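PDB 4N30: protein disulfide isomerase from Pseudomonas aeruginosa, which probably takes part in thiol-disulfide exchange, as a DsbA-type oxidoreductase of the machinery that introduces disulfide bonds into proteins. Local coordinates for residues 59-64 against 176-181; 185-190 against 196-201. One frame throughout, in Å; residues are numbered along the deposited sequence.

Contact 1. Residues 59-64 against 176-181; sequences NEYADL and RSKGIT
The phenol ring of Y61 takes the end of I180 onto one of its faces, CD1 lying 4.0 Å from the ring centroid and 16° off the ring normal. This is a CH-pi contact, displaced from the middle toward the CD2-CE2 side, and the closest ring atom is CD2, at 3.9 Å from I180 CD1. In the thioredoxin fold of this protein it joins strand 56-62 to the segment that leaves helix 162-177. V187 of the adjoining strand 185-190 approaches the same part of the ring obliquely from beyond CE2, and R91 of strand 86-92 also touches the tyrosine. At the far end of the ring the phenol oxygen passes the lysine just past helix 162-177, Y61 OH to K178 CE being 4.2 Å. That approach is loose; the bend at chi4 (-98°) carries the ammonium group on past the phenol, with 5.3 Å between K178 NZ and Y61 OH.

No hydrogen bond links the two segments, whose backbones stay well apart, Y61 CA and I180 CA being 8.5 Å from each other. The gap is spanned by side chains: I180 extends in full through a trans chi2 (179°), which puts CD1 at its far tip over the tyrosine. The contact is buried, and I180 also touches L93. Y61 lies near, without touching, the CxxC sequence at the start of helix 67-81, which in this family is probably the redox-active pair.

Helix 162-177 ends in a Schellman motif. G179, with positive phi, turns the chain back so that I180 faces the sheet, and one of the closing bonds runs from G179 N to R176 O at 2.9 Å.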
loop_
_atom_site.group_PDB
_atom_site.type_symbol
_atom_site.label_atom_id
_atom_site.label_comp_id
_atom_site.label_asym_id
_atom_site.label_seq_id
_atom_site.Cartn_x
_atom_site.Cartn_y
_atom_site.Cartn_z
ATOM N N ASN A 59 4.113 6.688 -2.388
ATOM C CA ASN A 59 4.020 5.257 -2.655
ATOM C C ASN A 59 4.538 4.489 -1.476
ATOM O O ASN A 59 5.722 4.663 -1.127
ATOM C CB ASN A 59 4.844 4.881 -3.907
ATOM C CG ASN A 59 4.263 5.486 -5.140
ATOM O OD1 ASN A 59 3.346 4.923 -5.740
ATOM N ND2 ASN A 59 4.769 6.665 -5.517
ATOM N N GLU A 60 3.657 3.784 -0.783
ATOM C CA GLU A 60 4.047 3.091 0.461
ATOM C C GLU A 60 4.219 1.612 0.139
ATOM O O GLU A 60 3.225 0.909 -0.100
ATOM C CB GLU A 60 2.943 3.282 1.559
ATOM C CG GLU A 60 3.247 2.488 2.825
ATOM C CD GLU A 60 2.097 2.351 3.786
ATOM O OE1 GLU A 60 1.020 2.762 3.543
ATOM O OE2 GLU A 60 2.374 1.667 4.826
ATOM N N TYR A 61 5.440 1.157 0.024
ATOM C CA TYR A 61 5.738 -0.249 -0.175
ATOM C C TYR A 61 5.573 -0.953 1.141
ATOM O O TYR A 61 6.278 -0.661 2.137
ATOM C CB TYR A 61 7.171 -0.452 -0.711
ATOM C CG TYR A 61 7.271 -0.027 -2.154
ATOM C CD1 TYR A 61 7.164 -0.969 -3.172
ATOM C CD2 TYR A 61 7.472 1.328 -2.509
ATOM C CE1 TYR A 61 7.187 -0.606 -4.522
ATOM C CE2 TYR A 61 7.507 1.712 -3.874
ATOM C CZ TYR A 61 7.411 0.708 -4.811
ATOM O OH TYR A 61 7.389 1.063 -6.169
ATOM N N ALA A 62 4.654 -1.904 1.202
ATOM C CA ALA A 62 4.180 -2.430 2.479
ATOM C C ALA A 62 3.736 -3.874 2.416
ATOM O O ALA A 62 3.487 -4.450 1.338
ATOM C CB ALA A 62 3.041 -1.566 3.004
ATOM N N ASP A 63 3.721 -4.472 3.605
ATOM C CA ASP A 63 3.523 -5.943 3.799
ATOM C C ASP A 63 2.517 -6.073 4.959
ATOM O O ASP A 63 2.667 -5.427 6.012
ATOM C CB ASP A 63 4.937 -6.470 4.190
ATOM C CG ASP A 63 4.949 -7.871 4.779
ATOM O OD1 ASP A 63 3.949 -8.458 5.133
ATOM O OD2 ASP A 63 6.130 -8.396 4.859
ATOM N N LEU A 64 1.436 -6.832 4.702
ATOM C CA LEU A 64 0.317 -6.902 5.635
ATOM C C LEU A 64 0.671 -7.765 6.874
ATOM O O LEU A 64 -0.142 -7.708 7.825
ATOM C CB LEU A 64 -0.889 -7.461 4.870
ATOM C CG LEU A 64 -1.512 -6.355 3.996
ATOM C CD1 LEU A 64 -2.333 -6.977 2.842
ATOM C CD2 LEU A 64 -2.382 -5.373 4.803
ATOM N N ARG A 176 12.350 -4.253 -6.054
ATOM C CA ARG A 176 13.674 -4.849 -6.082
ATOM C C ARG A 176 14.551 -4.112 -7.070
ATOM O O ARG A 176 15.754 -3.904 -6.749
ATOM C CB ARG A 176 13.582 -6.366 -6.362
ATOM C CG ARG A 176 12.933 -7.096 -5.141
ATOM C CD ARG A 176 13.143 -8.606 -5.153
ATOM N NE ARG A 176 12.409 -9.134 -6.297
ATOM C CZ ARG A 176 11.607 -10.209 -6.324
ATOM N NH1 ARG A 176 11.408 -10.965 -5.203
ATOM N NH2 ARG A 176 11.015 -10.480 -7.490
ATOM N N SER A 177 14.027 -3.655 -8.168
ATOM C CA SER A 177 14.806 -2.864 -9.178
ATOM C C SER A 177 15.291 -1.603 -8.550
ATOM O O SER A 177 16.323 -1.000 -8.986
ATOM C CB SER A 177 13.959 -2.548 -10.430
ATOM O OG SER A 177 13.102 -1.439 -10.309
ATOM N N LYS A 178 14.595 -1.064 -7.547
ATOM C CA LYS A 178 14.956 0.211 -6.874
ATOM C C LYS A 178 15.768 -0.140 -5.652
ATOM O O LYS A 178 16.142 0.766 -4.900
ATOM C CB LYS A 178 13.695 0.961 -6.443
ATOM C CG LYS A 178 12.931 1.595 -7.595
ATOM C CD LYS A 178 11.759 2.337 -6.966
ATOM C CE LYS A 178 10.737 2.818 -7.971
ATOM N NZ LYS A 178 11.085 4.243 -8.199
ATOM N N GLY A 179 16.096 -1.387 -5.390
ATOM C CA GLY A 179 16.918 -1.688 -4.216
ATOM C C GLY A 179 16.155 -1.629 -2.894
ATOM O O GLY A 179 16.789 -1.585 -1.805
ATOM N N ILE A 180 14.855 -1.728 -2.921
ATOM C CA ILE A 180 14.024 -1.678 -1.697
ATOM C C ILE A 180 13.972 -3.070 -1.067
ATOM O O ILE A 180 13.745 -4.090 -1.797
ATOM C CB ILE A 180 12.591 -1.244 -2.080
ATOM C CG1 ILE A 180 12.644 0.187 -2.561
ATOM C CG2 ILE A 180 11.674 -1.227 -0.858
ATOM C CD1 ILE A 180 11.294 0.792 -3.014
ATOM N N THR A 181 14.286 -3.216 0.184
ATOM C CA THR A 181 14.366 -4.526 0.822
ATOM C C THR A 181 13.484 -4.645 2.039
ATOM O O THR A 181 13.389 -5.760 2.575
ATOM C CB THR A 181 15.828 -4.842 1.237
ATOM O OG1 THR A 181 16.155 -4.159 2.420
ATOM C CG2 THR A 181 16.877 -4.563 0.167
#

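Contact 2. Residues 185-190 against 196-201; sequences TLVIRD and SVKLEG
T185 meets three residues of the antiparallel partner strand, at the start of the beta hairpin formed by 185-190 and 196-200 in the thioredoxin fold. Its CB stands 4.1 Å from L199 O. Beyond it the side chain forks: chi1 (-70°) sets OG1 anti to the carbonyl carbon and CG2 anti to the backbone N, and the methyl CG2 lies 3.5 Å from L199 O and 3.7 Å from K198 CG. The hydroxyl OG1 passes E200 CG and hydrogen-bonds to A182 O, while a water donates to both T185 OG1 and E200 OE1, at 2.8 Å each. The lysine's own tip turns away to K178 O.

Four backbone hydrogen bonds pair L186 with L199 and I188 with V197. The straightest, I188 N to V197 O, measures 2.8 Å with 168° at the hydrogen. The side chains of these four residues lie on one face of the sheet, under helix 205-216: L186 touches L208, V197 touches W214 and L199 touches A211. Within that apolar layer the methyls I188 CD1 and L199 CD1 come within 3.7 Å. Strand 196-200 is outermost in the sheet, and just past it G201 hydrogen-bonds through its backbone to P184, probably the cis-proline usual at this place in the family.

The other face carries T185, V187, R189, S196, K198 and E200. Near the turn, V187 CG1 lies against S196 CB, while R189 bends at chi3 (-49°), one face of its guanidinium being turned to the serine. S196 CB rests over that face, toward its rim, 3.6 Å from R189 NH1.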
loop_
_atom_site.group_PDB
_atom_site.type_symbol
_atom_site.label_atom_id
_atom_site.label_comp_id
_atom_site.label_asym_id
_atom_site.label_seq_id
_atom_site.Cartn_x
_atom_site.Cartn_y
_atom_site.Cartn_z
ATOM N N THR A 185 8.697 1.210 3.051
ATOM C CA THR A 185 9.643 2.143 2.365
ATOM C C THR A 185 8.759 3.024 1.505
ATOM O O THR A 185 7.777 2.554 0.892
ATOM C CB THR A 185 10.614 1.398 1.479
ATOM O OG1 THR A 185 11.517 0.679 2.323
ATOM C CG2 THR A 185 11.478 2.369 0.621
ATOM N N LEU A 186 9.023 4.318 1.529
ATOM C CA LEU A 186 8.263 5.307 0.722
ATOM C C LEU A 186 9.008 5.733 -0.504
ATOM O O LEU A 186 10.196 5.975 -0.382
ATOM C CB LEU A 186 7.911 6.519 1.582
ATOM C CG LEU A 186 7.322 6.203 2.937
ATOM C CD1 LEU A 186 6.937 7.553 3.629
ATOM C CD2 LEU A 186 6.085 5.289 2.830
ATOM N N VAL A 187 8.291 5.862 -1.587
ATOM C CA VAL A 187 8.822 6.590 -2.765
ATOM C C VAL A 187 7.837 7.750 -2.930
ATOM O O VAL A 187 6.691 7.489 -3.307
ATOM C CB VAL A 187 8.941 5.709 -4.012
ATOM C CG1 VAL A 187 9.362 6.622 -5.210
ATOM C CG2 VAL A 187 9.962 4.607 -3.825
ATOM N N ILE A 188 8.318 8.984 -2.715
ATOM C CA ILE A 188 7.418 10.143 -2.823
ATOM C C ILE A 188 7.707 10.769 -4.177
ATOM O O ILE A 188 8.828 11.130 -4.449
ATOM C CB ILE A 188 7.659 11.147 -1.710
ATOM C CG1 ILE A 188 7.553 10.476 -0.325
ATOM C CG2 ILE A 188 6.693 12.345 -1.901
ATOM C CD1 ILE A 188 7.732 11.413 0.867
ATOM N N ARG A 189 6.687 10.843 -5.039
ATOM C CA ARG A 189 6.815 11.364 -6.395
ATOM C C ARG A 189 6.129 12.730 -6.427
ATOM O O ARG A 189 4.986 12.914 -5.979
ATOM C CB ARG A 189 6.182 10.393 -7.335
ATOM C CG ARG A 189 6.273 10.915 -8.799
ATOM C CD ARG A 189 5.992 9.861 -9.821
ATOM N NE ARG A 189 6.792 8.666 -9.518
ATOM C CZ ARG A 189 8.097 8.477 -9.714
ATOM N NH1 ARG A 189 8.867 9.406 -10.282
ATOM N NH2 ARG A 189 8.641 7.291 -9.351
ATOM N N ASP A 190 6.767 13.701 -7.109
ATOM C CA ASP A 190 6.102 14.947 -7.497
ATOM C C ASP A 190 5.484 14.774 -8.894
ATOM O O ASP A 190 6.176 14.496 -9.854
ATOM C CB ASP A 190 7.211 16.034 -7.538
ATOM C CG ASP A 190 6.690 17.401 -7.802
ATOM O OD1 ASP A 190 5.637 17.525 -8.516
ATOM O OD2 ASP A 190 7.216 18.366 -7.271
ATOM N N SER A 196 11.348 11.991 -7.892
ATOM C CA SER A 196 10.953 11.188 -6.704
ATOM C C SER A 196 12.093 11.031 -5.749
ATOM O O SER A 196 13.236 11.310 -6.070
ATOM C CB SER A 196 10.456 9.833 -7.122
ATOM O OG SER A 196 11.487 9.034 -7.683
ATOM N N VAL A 197 11.745 10.674 -4.517
ATOM C CA VAL A 197 12.738 10.426 -3.498
ATOM C C VAL A 197 12.291 9.236 -2.658
ATOM O O VAL A 197 11.109 9.083 -2.319
ATOM C CB VAL A 197 12.955 11.683 -2.653
ATOM C CG1 VAL A 197 11.722 12.153 -1.867
ATOM C CG2 VAL A 197 14.046 11.499 -1.613
ATOM N N LYS A 198 13.236 8.413 -2.238
ATOM C CA LYS A 198 12.943 7.206 -1.447
ATOM C C LYS A 198 13.301 7.476 0.002
ATOM O O LYS A 198 14.395 8.068 0.361
ATOM C CB LYS A 198 13.762 6.082 -2.036
ATOM C CG LYS A 198 13.455 4.799 -1.295
ATOM C CD LYS A 198 14.466 3.679 -1.481
ATOM C CE LYS A 198 14.825 3.363 -2.899
ATOM N NZ LYS A 198 16.221 2.728 -3.048
ATOM N N LEU A 199 12.520 6.985 0.930
ATOM C CA LEU A 199 12.779 7.090 2.362
ATOM C C LEU A 199 12.497 5.711 2.912
ATOM O O LEU A 199 11.414 5.163 2.769
ATOM C CB LEU A 199 11.836 8.051 3.066
ATOM C CG LEU A 199 11.614 9.464 2.466
ATOM C CD1 LEU A 199 10.408 10.144 3.077
ATOM C CD2 LEU A 199 12.870 10.233 2.820
ATOM N N GLU A 200 13.444 5.133 3.626
ATOM C CA GLU A 200 13.244 3.826 4.273
ATOM C C GLU A 200 12.762 4.033 5.637
ATOM O O GLU A 200 13.523 4.701 6.366
ATOM C CB GLU A 200 14.530 2.968 4.212
ATOM C CG GLU A 200 14.262 1.574 4.960
ATOM C CD GLU A 200 15.249 0.471 4.568
ATOM O OE1 GLU A 200 15.750 0.469 3.401
ATOM O OE2 GLU A 200 15.569 -0.245 5.565
ATOM N N GLY A 201 11.675 3.367 6.057
ATOM C CA GLY A 201 11.195 3.437 7.469
ATOM C C GLY A 201 9.931 4.220 7.628
ATOM O O GLY A 201 9.231 4.639 6.669
HETATM O O HOH W 1 13.876 -0.725 1.765
#

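Overall arrangement
The two contacts follow one another along the chain, contact 1 closing at T181 before contact 2 opens at T185, and their centres are about 10 Å apart on the same side of the chain's centre. They share one mixed sheet, in which strands 56-62 and 185-190 are antiparallel neighbours; N59 N and V187 O, 2.9 Å apart, probably form one of the hydrogen bonds between them. I180 CG2 also packs on T185 CB at 3.7 Å. Strand 185-190 is thus flanked by strand 56-62 and by the sheet-edge strand 196-200, while the segment after helix 162-177 leads into it, tying helix end, hairpin and central strand together.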